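Local atomic coordinates of type III restriction-modification enzyme EcoP15I Res subunit (Escherichia coli, PDB entry 4ZCF), a protein that cleaves DNA 25-27 base pairs downstream of its recognition sequence, together with the Mod subunit, and carries an ATP-binding helicase-type domain and an endonuclease domain. Residues 112-117 with 121-126; 223-228 with 236-241. One frame throughout, in Å; residues are numbered along the deposited sequence.

Contact 1. Residues 112-117 with 121-126. With AMP (adenosine monophosphate), chain H; nucleotides of chain E.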
loop_
_atom_site.group_PDB
_atom_site.type_symbol
_atom_site.label_atom_id
_atom_site.label_comp_id
_atom_site.label_asym_id
_atom_site.label_seq_id
_atom_site.Cartn_x
_atom_site.Cartn_y
_atom_site.Cartn_z
ATOM N N ILE C 112 5.378 -22.956 -1.755
ATOM C CA ILE C 112 6.619 -23.279 -2.467
ATOM C C ILE C 112 7.740 -22.791 -1.566
ATOM O O ILE C 112 7.905 -21.568 -1.409
ATOM C CB ILE C 112 6.758 -22.636 -3.887
ATOM C CG1 ILE C 112 5.685 -23.137 -4.856
ATOM C CG2 ILE C 112 8.171 -22.876 -4.464
ATOM C CD1 ILE C 112 5.579 -22.285 -6.117
ATOM N N ILE C 113 8.507 -23.730 -0.976
ATOM C CA ILE C 113 9.608 -23.358 -0.103
ATOM C C ILE C 113 10.958 -23.400 -0.848
ATOM O O ILE C 113 11.329 -24.423 -1.436
ATOM C CB ILE C 113 9.548 -24.023 1.292
ATOM C CG1 ILE C 113 8.126 -23.852 1.886
ATOM C CG2 ILE C 113 10.629 -23.423 2.233
ATOM C CD1 ILE C 113 7.828 -24.450 3.239
ATOM N N VAL C 114 11.630 -22.233 -0.902
ATOM C CA VAL C 114 12.887 -22.051 -1.630
ATOM C C VAL C 114 14.028 -21.728 -0.655
ATOM O O VAL C 114 13.742 -21.236 0.428
ATOM C CB VAL C 114 12.780 -21.078 -2.861
ATOM C CG1 VAL C 114 11.809 -21.615 -3.917
ATOM C CG2 VAL C 114 12.421 -19.651 -2.448
ATOM N N PRO C 115 15.299 -22.086 -0.920
ATOM C CA PRO C 115 16.330 -21.845 0.101
ATOM C C PRO C 115 17.115 -20.532 -0.019
ATOM O O PRO C 115 17.870 -20.180 0.904
ATOM C CB PRO C 115 17.275 -23.026 -0.114
ATOM C CG PRO C 115 17.182 -23.314 -1.604
ATOM C CD PRO C 115 15.864 -22.782 -2.101
ATOM N N THR C 116 16.953 -19.832 -1.170
ATOM C CA THR C 116 17.751 -18.696 -1.623
ATOM C C THR C 116 16.932 -17.579 -2.298
ATOM O O THR C 116 15.871 -17.853 -2.857
ATOM C CB THR C 116 18.896 -19.317 -2.471
ATOM O OG1 THR C 116 20.128 -19.343 -1.740
ATOM C CG2 THR C 116 19.043 -18.745 -3.842
ATOM N N LEU C 117 17.421 -16.318 -2.231
ATOM C CA LEU C 117 16.757 -15.172 -2.857
ATOM C C LEU C 117 16.771 -15.237 -4.377
ATOM O O LEU C 117 15.800 -14.799 -5.002
ATOM C CB LEU C 117 17.341 -13.840 -2.391
ATOM C CG LEU C 117 17.077 -13.423 -0.956
ATOM C CD1 LEU C 117 17.862 -12.172 -0.623
ATOM C CD2 LEU C 117 15.571 -13.268 -0.662
ATOM N N ALA C 121 13.622 -15.233 -6.646
ATOM C CA ALA C 121 13.457 -14.293 -7.760
ATOM C C ALA C 121 13.183 -15.003 -9.098
ATOM O O ALA C 121 12.302 -14.567 -9.841
ATOM C CB ALA C 121 14.665 -13.373 -7.864
ATOM N N GLY C 122 13.897 -16.099 -9.359
ATOM C CA GLY C 122 13.744 -16.913 -10.561
ATOM C C GLY C 122 12.447 -17.700 -10.600
ATOM O O GLY C 122 11.830 -17.809 -11.658
ATOM N N THR C 123 12.020 -18.254 -9.447
ATOM C CA THR C 123 10.759 -19.016 -9.315
ATOM C C THR C 123 9.560 -18.081 -9.541
ATOM O O THR C 123 8.659 -18.419 -10.301
ATOM C CB THR C 123 10.707 -19.777 -7.954
ATOM O OG1 THR C 123 11.818 -20.676 -7.882
ATOM C CG2 THR C 123 9.421 -20.552 -7.752
ATOM N N VAL C 124 9.576 -16.896 -8.900
ATOM C CA VAL C 124 8.521 -15.890 -9.014
ATOM C C VAL C 124 8.413 -15.341 -10.447
ATOM O O VAL C 124 7.314 -15.315 -10.999
ATOM C CB VAL C 124 8.664 -14.810 -7.905
ATOM C CG1 VAL C 124 7.750 -13.617 -8.136
ATOM C CG2 VAL C 124 8.409 -15.428 -6.527
ATOM N N ASN C 125 9.542 -14.986 -11.068
ATOM C CA ASN C 125 9.618 -14.495 -12.443
ATOM C C ASN C 125 8.880 -15.450 -13.382
ATOM O O ASN C 125 7.972 -15.036 -14.101
ATOM C CB ASN C 125 11.098 -14.362 -12.854
ATOM C CG ASN C 125 11.358 -13.492 -14.055
ATOM O OD1 ASN C 125 11.707 -12.315 -13.934
ATOM N ND2 ASN C 125 11.234 -14.062 -15.243
ATOM N N PHE C 126 9.236 -16.742 -13.321
ATOM C CA PHE C 126 8.637 -17.814 -14.109
ATOM C C PHE C 126 7.132 -17.935 -13.863
ATOM O O PHE C 126 6.375 -18.001 -14.824
ATOM C CB PHE C 126 9.353 -19.141 -13.797
ATOM C CG PHE C 126 9.039 -20.304 -14.717
ATOM C CD1 PHE C 126 8.898 -20.112 -16.091
ATOM C CD2 PHE C 126 8.959 -21.602 -14.220
ATOM C CE1 PHE C 126 8.620 -21.184 -16.934
ATOM C CE2 PHE C 126 8.704 -22.679 -15.069
ATOM C CZ PHE C 126 8.528 -22.461 -16.417
HETATM P P AMP H . 15.042 -23.369 -9.703
HETATM O O1P AMP H . 16.111 -23.412 -8.677
HETATM O O2P AMP H . 14.843 -24.798 -10.052
HETATM O O3P AMP H . 13.813 -23.017 -8.947
HETATM O "O5'" AMP H . 15.336 -22.378 -10.918
HETATM C "C5'" AMP H . 15.345 -22.860 -12.250
HETATM C "C4'" AMP H . 14.828 -21.840 -13.213
HETATM O "O4'" AMP H . 14.830 -22.370 -14.567
HETATM C "C3'" AMP H . 13.408 -21.507 -12.912
HETATM O "O3'" AMP H . 13.371 -20.375 -12.044
HETATM C "C2'" AMP H . 12.761 -21.265 -14.215
HETATM O "O2'" AMP H . 12.807 -19.871 -14.553
HETATM C "C1'" AMP H . 13.576 -22.016 -15.217
HETATM N N9 AMP H . 12.928 -23.140 -15.765
HETATM C C8 AMP H . 12.632 -24.216 -15.062
HETATM N N7 AMP H . 12.051 -25.144 -15.872
HETATM C C5 AMP H . 12.049 -24.558 -17.219
HETATM C C6 AMP H . 11.631 -24.919 -18.531
HETATM N N6 AMP H . 11.026 -26.178 -18.780
HETATM N N1 AMP H . 11.816 -24.034 -19.543
HETATM C C2 AMP H . 12.365 -22.844 -19.347
HETATM N N3 AMP H . 12.779 -22.437 -18.150
HETATM C C4 AMP H . 12.656 -23.228 -17.058
ATOM P P DA E 5 20.812 -15.043 -0.263
ATOM O OP1 DA E 5 20.318 -16.116 -1.163
ATOM O OP2 DA E 5 21.076 -13.703 -0.851
ATOM O "O5'" DA E 5 19.781 -14.959 0.951
ATOM C "C5'" DA E 5 20.087 -14.093 2.008
ATOM C "C4'" DA E 5 19.127 -14.208 3.178
ATOM O "O4'" DA E 5 19.943 -14.340 4.369
ATOM C "C3'" DA E 5 18.254 -12.962 3.354
ATOM O "O3'" DA E 5 16.865 -13.317 3.554
ATOM C "C2'" DA E 5 18.875 -12.216 4.533
ATOM C "C1'" DA E 5 19.810 -13.214 5.210
ATOM N N9 DA E 5 21.126 -12.683 5.610
ATOM C C8 DA E 5 22.118 -12.154 4.806
ATOM N N7 DA E 5 23.160 -11.711 5.473
ATOM C C5 DA E 5 22.840 -11.976 6.810
ATOM C C6 DA E 5 23.503 -11.737 8.045
ATOM N N6 DA E 5 24.737 -11.220 8.134
ATOM N N1 DA E 5 22.913 -12.171 9.193
ATOM C C2 DA E 5 21.685 -12.696 9.148
ATOM N N3 DA E 5 20.978 -12.958 8.050
ATOM C C4 DA E 5 21.604 -12.583 6.912
#
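Thr123 splits its two branches between neighbours through its first torsion (chi1 -59°): CG2, anti to the backbone N, rests against Ile112 CG2 at 4.2 Å, while OG1, anti to the carbonyl carbon, slides past Val114 CG1. A threonine suits this place because the methyl is buried with the isoleucine and the hydroxyl is held by the carbonyl of Ile119, one turn earlier, with OG1 lying 3.3 Å from AMP O3P. The same helix meets the nucleotide again at Gly122, whose O takes a weak bond from AMP O3', and at Phe126, one face of which lies over the ribose C2'. At the start of the helix, Ala121 N donates to Leu117 O over 2.8 Å. Leu117 N donates in turn to OP1 of DA5 of chain E at 3.1 Å, a fairly straight bond (163°), and the helix N terminus would probably add electrostatic attraction to this phosphate. Leu117 CB points away from segment 121-126, and its CG lies 3.6 Å from O5' of DA5; cutting this side chain back to alanine is likely to open a gap beside the sugar-phosphate backbone. The Val-Pro-Thr sequence, with the phosphate held by Leu117 N and weakly by Thr116 OG1, is consistent with motif Ia of superfamily 2 helicases. Ile112 bonds through its backbone to strand 180-186 and Ile113 to strand 222-226, while Tyr94 of helix 90-105 packs on Ile112 and Thr123.

Contact 2. Residues 223-228 with 236-241. With AMP (adenosine monophosphate), chain H; nucleotides of chain D.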
loop_
_atom_site.group_PDB
_atom_site.type_symbol
_atom_site.label_atom_id
_atom_site.label_comp_id
_atom_site.label_asym_id
_atom_site.label_seq_id
_atom_site.Cartn_x
_atom_site.Cartn_y
_atom_site.Cartn_z
ATOM N N ILE C 223 3.065 -28.754 0.465
ATOM C CA ILE C 223 4.361 -28.074 0.403
ATOM C C ILE C 223 5.347 -28.689 -0.558
ATOM O O ILE C 223 5.607 -29.877 -0.466
ATOM C CB ILE C 223 5.000 -27.870 1.807
ATOM C CG1 ILE C 223 4.033 -27.176 2.787
ATOM C CG2 ILE C 223 6.338 -27.130 1.694
ATOM C CD1 ILE C 223 4.586 -26.965 4.156
ATOM N N ILE C 224 5.954 -27.838 -1.417
ATOM C CA ILE C 224 6.996 -28.151 -2.387
ATOM C C ILE C 224 8.343 -27.673 -1.822
ATOM O O ILE C 224 8.451 -26.522 -1.396
ATOM C CB ILE C 224 6.707 -27.455 -3.757
ATOM C CG1 ILE C 224 5.278 -27.739 -4.314
ATOM C CG2 ILE C 224 7.829 -27.669 -4.797
ATOM C CD1 ILE C 224 4.959 -29.158 -4.787
ATOM N N ILE C 225 9.372 -28.533 -1.860
ATOM C CA ILE C 225 10.721 -28.170 -1.448
ATOM C C ILE C 225 11.680 -28.224 -2.633
ATOM O O ILE C 225 11.872 -29.288 -3.230
ATOM C CB ILE C 225 11.215 -28.889 -0.161
ATOM C CG1 ILE C 225 10.668 -28.154 1.075
ATOM C CG2 ILE C 225 12.759 -28.920 -0.075
ATOM C CD1 ILE C 225 9.695 -28.820 1.758
ATOM N N ASP C 226 12.246 -27.041 -2.980
ATOM C CA ASP C 226 13.210 -26.805 -4.050
ATOM C C ASP C 226 14.604 -26.938 -3.444
ATOM O O ASP C 226 14.916 -26.242 -2.471
ATOM C CB ASP C 226 13.000 -25.393 -4.627
ATOM C CG ASP C 226 13.464 -25.206 -6.057
ATOM O OD1 ASP C 226 14.666 -25.364 -6.313
ATOM O OD2 ASP C 226 12.633 -24.821 -6.902
ATOM N N GLU C 227 15.437 -27.834 -4.012
ATOM C CA GLU C 227 16.804 -28.176 -3.552
ATOM C C GLU C 227 16.717 -28.690 -2.095
ATOM O O GLU C 227 16.947 -27.915 -1.168
ATOM C CB GLU C 227 17.819 -27.011 -3.725
ATOM C CG GLU C 227 17.666 -26.176 -4.994
ATOM C CD GLU C 227 18.168 -26.737 -6.312
ATOM O OE1 GLU C 227 18.281 -27.978 -6.449
ATOM O OE2 GLU C 227 18.407 -25.921 -7.233
ATOM N N PRO C 228 16.284 -29.962 -1.866
ATOM C CA PRO C 228 16.059 -30.423 -0.483
ATOM C C PRO C 228 17.292 -30.580 0.379
ATOM O O PRO C 228 17.162 -30.713 1.597
ATOM C CB PRO C 228 15.297 -31.737 -0.665
ATOM C CG PRO C 228 15.690 -32.219 -1.995
ATOM C CD PRO C 228 15.944 -31.020 -2.842
ATOM N N LYS C 236 17.138 -26.433 12.013
ATOM C CA LYS C 236 16.141 -25.390 12.259
ATOM C C LYS C 236 15.127 -25.169 11.147
ATOM O O LYS C 236 13.928 -25.292 11.423
ATOM C CB LYS C 236 16.809 -24.064 12.677
ATOM C CG LYS C 236 15.829 -22.962 13.087
ATOM C CD LYS C 236 15.556 -22.909 14.594
ATOM C CE LYS C 236 14.321 -22.104 14.937
ATOM N NZ LYS C 236 14.448 -20.662 14.568
ATOM N N THR C 237 15.581 -24.824 9.918
ATOM C CA THR C 237 14.686 -24.559 8.782
ATOM C C THR C 237 13.630 -25.656 8.622
ATOM O O THR C 237 12.430 -25.346 8.570
ATOM C CB THR C 237 15.457 -24.291 7.468
ATOM O OG1 THR C 237 16.553 -23.399 7.699
ATOM C CG2 THR C 237 14.559 -23.719 6.375
ATOM N N TRP C 238 14.083 -26.939 8.580
ATOM C CA TRP C 238 13.182 -28.084 8.445
ATOM C C TRP C 238 12.202 -28.203 9.609
ATOM O O TRP C 238 11.029 -28.497 9.369
ATOM C CB TRP C 238 13.934 -29.404 8.211
ATOM C CG TRP C 238 12.987 -30.525 7.903
ATOM C CD1 TRP C 238 12.440 -31.395 8.798
ATOM C CD2 TRP C 238 12.318 -30.759 6.659
ATOM N NE1 TRP C 238 11.503 -32.186 8.179
ATOM C CE2 TRP C 238 11.418 -31.826 6.860
ATOM C CE3 TRP C 238 12.422 -30.196 5.375
ATOM C CZ2 TRP C 238 10.631 -32.348 5.830
ATOM C CZ3 TRP C 238 11.644 -30.717 4.351
ATOM C CH2 TRP C 238 10.759 -31.780 4.583
ATOM N N GLU C 239 12.669 -27.970 10.856
ATOM C CA GLU C 239 11.807 -28.067 12.042
ATOM C C GLU C 239 10.681 -27.045 12.022
ATOM O O GLU C 239 9.580 -27.361 12.471
ATOM C CB GLU C 239 12.599 -28.052 13.364
ATOM C CG GLU C 239 13.530 -29.243 13.578
ATOM C CD GLU C 239 12.918 -30.631 13.682
ATOM O OE1 GLU C 239 12.250 -30.914 14.702
ATOM O OE2 GLU C 239 13.162 -31.457 12.771
ATOM N N ASN C 240 10.933 -25.854 11.424
ATOM C CA ASN C 240 9.944 -24.786 11.257
ATOM C C ASN C 240 8.881 -25.141 10.229
ATOM O O ASN C 240 7.728 -24.743 10.413
ATOM C CB ASN C 240 10.603 -23.463 10.885
ATOM C CG ASN C 240 11.328 -22.770 12.002
ATOM O OD1 ASN C 240 11.002 -22.908 13.184
ATOM N ND2 ASN C 240 12.297 -21.956 11.633
ATOM N N ILE C 241 9.277 -25.839 9.126
ATOM C CA ILE C 241 8.396 -26.333 8.045
ATOM C C ILE C 241 7.466 -27.396 8.645
ATOM O O ILE C 241 6.266 -27.391 8.341
ATOM C CB ILE C 241 9.201 -26.857 6.810
ATOM C CG1 ILE C 241 10.008 -25.716 6.135
ATOM C CG2 ILE C 241 8.293 -27.595 5.781
ATOM C CD1 ILE C 241 11.173 -26.154 5.246
HETATM P P AMP H . 15.042 -23.369 -9.703
HETATM O O1P AMP H . 16.111 -23.412 -8.677
HETATM O O2P AMP H . 14.843 -24.798 -10.052
HETATM O O3P AMP H . 13.813 -23.017 -8.947
HETATM O "O5'" AMP H . 15.336 -22.378 -10.918
HETATM C "C5'" AMP H . 15.345 -22.860 -12.250
HETATM C "C4'" AMP H . 14.828 -21.840 -13.213
HETATM O "O4'" AMP H . 14.830 -22.370 -14.567
HETATM C "C3'" AMP H . 13.408 -21.507 -12.912
HETATM O "O3'" AMP H . 13.371 -20.375 -12.044
HETATM C "C2'" AMP H . 12.761 -21.265 -14.215
HETATM O "O2'" AMP H . 12.807 -19.871 -14.553
HETATM C "C1'" AMP H . 13.576 -22.016 -15.217
HETATM N N9 AMP H . 12.928 -23.140 -15.765
HETATM C C8 AMP H . 12.632 -24.216 -15.062
HETATM N N7 AMP H . 12.051 -25.144 -15.872
HETATM C C5 AMP H . 12.049 -24.558 -17.219
HETATM C C6 AMP H . 11.631 -24.919 -18.531
HETATM N N6 AMP H . 11.026 -26.178 -18.780
HETATM N N1 AMP H . 11.816 -24.034 -19.543
HETATM C C2 AMP H . 12.365 -22.844 -19.347
HETATM N N3 AMP H . 12.779 -22.437 -18.150
HETATM C C4 AMP H . 12.656 -23.228 -17.058
ATOM P P DT D 20 19.642 -24.756 8.941
ATOM O OP1 DT D 20 18.401 -25.454 8.554
ATOM O OP2 DT D 20 20.408 -25.253 10.106
ATOM O "O5'" DT D 20 20.626 -24.704 7.684
ATOM C "C5'" DT D 20 20.104 -24.388 6.405
ATOM C "C4'" DT D 20 21.231 -24.256 5.400
ATOM O "O4'" DT D 20 22.148 -23.227 5.851
ATOM C "C3'" DT D 20 22.047 -25.527 5.188
ATOM O "O3'" DT D 20 22.117 -25.820 3.808
ATOM C "C2'" DT D 20 23.424 -25.228 5.763
ATOM C "C1'" DT D 20 23.479 -23.703 5.776
ATOM N N1 DT D 20 24.333 -23.102 6.874
ATOM C C2 DT D 20 25.468 -22.380 6.532
ATOM O O2 DT D 20 25.833 -22.173 5.381
ATOM N N3 DT D 20 26.175 -21.889 7.611
ATOM C C4 DT D 20 25.890 -22.066 8.962
ATOM O O4 DT D 20 26.659 -21.571 9.791
ATOM C C5 DT D 20 24.689 -22.838 9.243
ATOM C C7 DT D 20 24.221 -23.103 10.645
ATOM C C6 DT D 20 23.992 -23.311 8.203
ATOM P P DA D 19 19.541 -20.782 14.013
ATOM O OP1 DA D 19 18.116 -20.615 14.443
ATOM O OP2 DA D 19 20.480 -21.549 14.873
ATOM O "O5'" DA D 19 19.634 -21.454 12.556
ATOM C "C5'" DA D 19 18.711 -21.140 11.543
ATOM C "C4'" DA D 19 19.400 -21.033 10.207
ATOM O "O4'" DA D 19 20.321 -19.928 10.195
ATOM C "C3'" DA D 19 20.209 -22.216 9.709
ATOM O "O3'" DA D 19 19.286 -23.212 9.218
ATOM C "C2'" DA D 19 20.959 -21.519 8.573
ATOM C "C1'" DA D 19 21.121 -20.074 9.045
ATOM N N9 DA D 19 22.487 -19.662 9.379
ATOM C C8 DA D 19 23.046 -19.570 10.632
ATOM N N7 DA D 19 24.278 -19.114 10.636
ATOM C C5 DA D 19 24.568 -18.932 9.294
ATOM C C6 DA D 19 25.719 -18.470 8.615
ATOM N N6 DA D 19 26.816 -18.102 9.269
ATOM N N1 DA D 19 25.707 -18.385 7.257
ATOM C C2 DA D 19 24.585 -18.731 6.599
ATOM N N3 DA D 19 23.431 -19.194 7.130
ATOM C C4 DA D 19 23.480 -19.265 8.494
#
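Ile225 and Trp238 meet within a beta-alpha-beta unit of the RecA-like helicase core, in which strand 222-226 leads into helix 236-242 and then strand 248-253. The short strand and helix segments run nearly antiparallel (166°), their axes 12.3 Å apart, and large apolar side chains bridge that distance. Ile225 CD1 approaches Trp238 CZ3 obliquely at 3.8 Å. With CG anti to the backbone N (chi1 -173°), the indole swings from the flank of the helix to the strand, a span that its long, flat ring system suits. Farther along, Ile223 and Ile241 meet at a slant, CD1 of the first touching CG2 of the second at 4.1 Å. Branched isoleucines suit both sides, filling the buried layer without polar atoms to satisfy. Strand alternation turns Ile224 and Asp226 to the other face of the sheet, where Asp226 OD2 receives the Tyr94 hydroxyl and lies 3.0 Å from AMP O3P. Glu227 pairs with Lys90 in a salt bridge; the Asp-Glu pair belongs to the DExx, or Walker B, motif of such motors. The N-terminal end of the helix touches DNA. Thr237 OG1, beside its own backbone N and also bonded to Asn192, donates to OP1 of DT20 of chain D at 2.9 Å, and Thr237 N reaches the same oxygen at 3.2 Å.

In the fold
From the N terminus, the chain runs along strand 109-113 and passes through a short turn into helix 117-128, an excursion that contact 1 closes with only three residues between its segments. Contact 2 follows in series, neither nested nor crossing, and with seven residues between its segments closes the connection from strand 222-226 to helix 236-242. The two strands are neighbours in one parallel sheet: Ile113 N probably bonds to Ile224 O, and Ile113 O to Asp226 N. The helices pack on opposite faces of that sheet, Ile112 facing helix 117-128 while Ile113 packs on Ile223 and Ile241. Contact 1 brings its helix to AMP, contact 2 its strand end, and both also reach DNA phosphates.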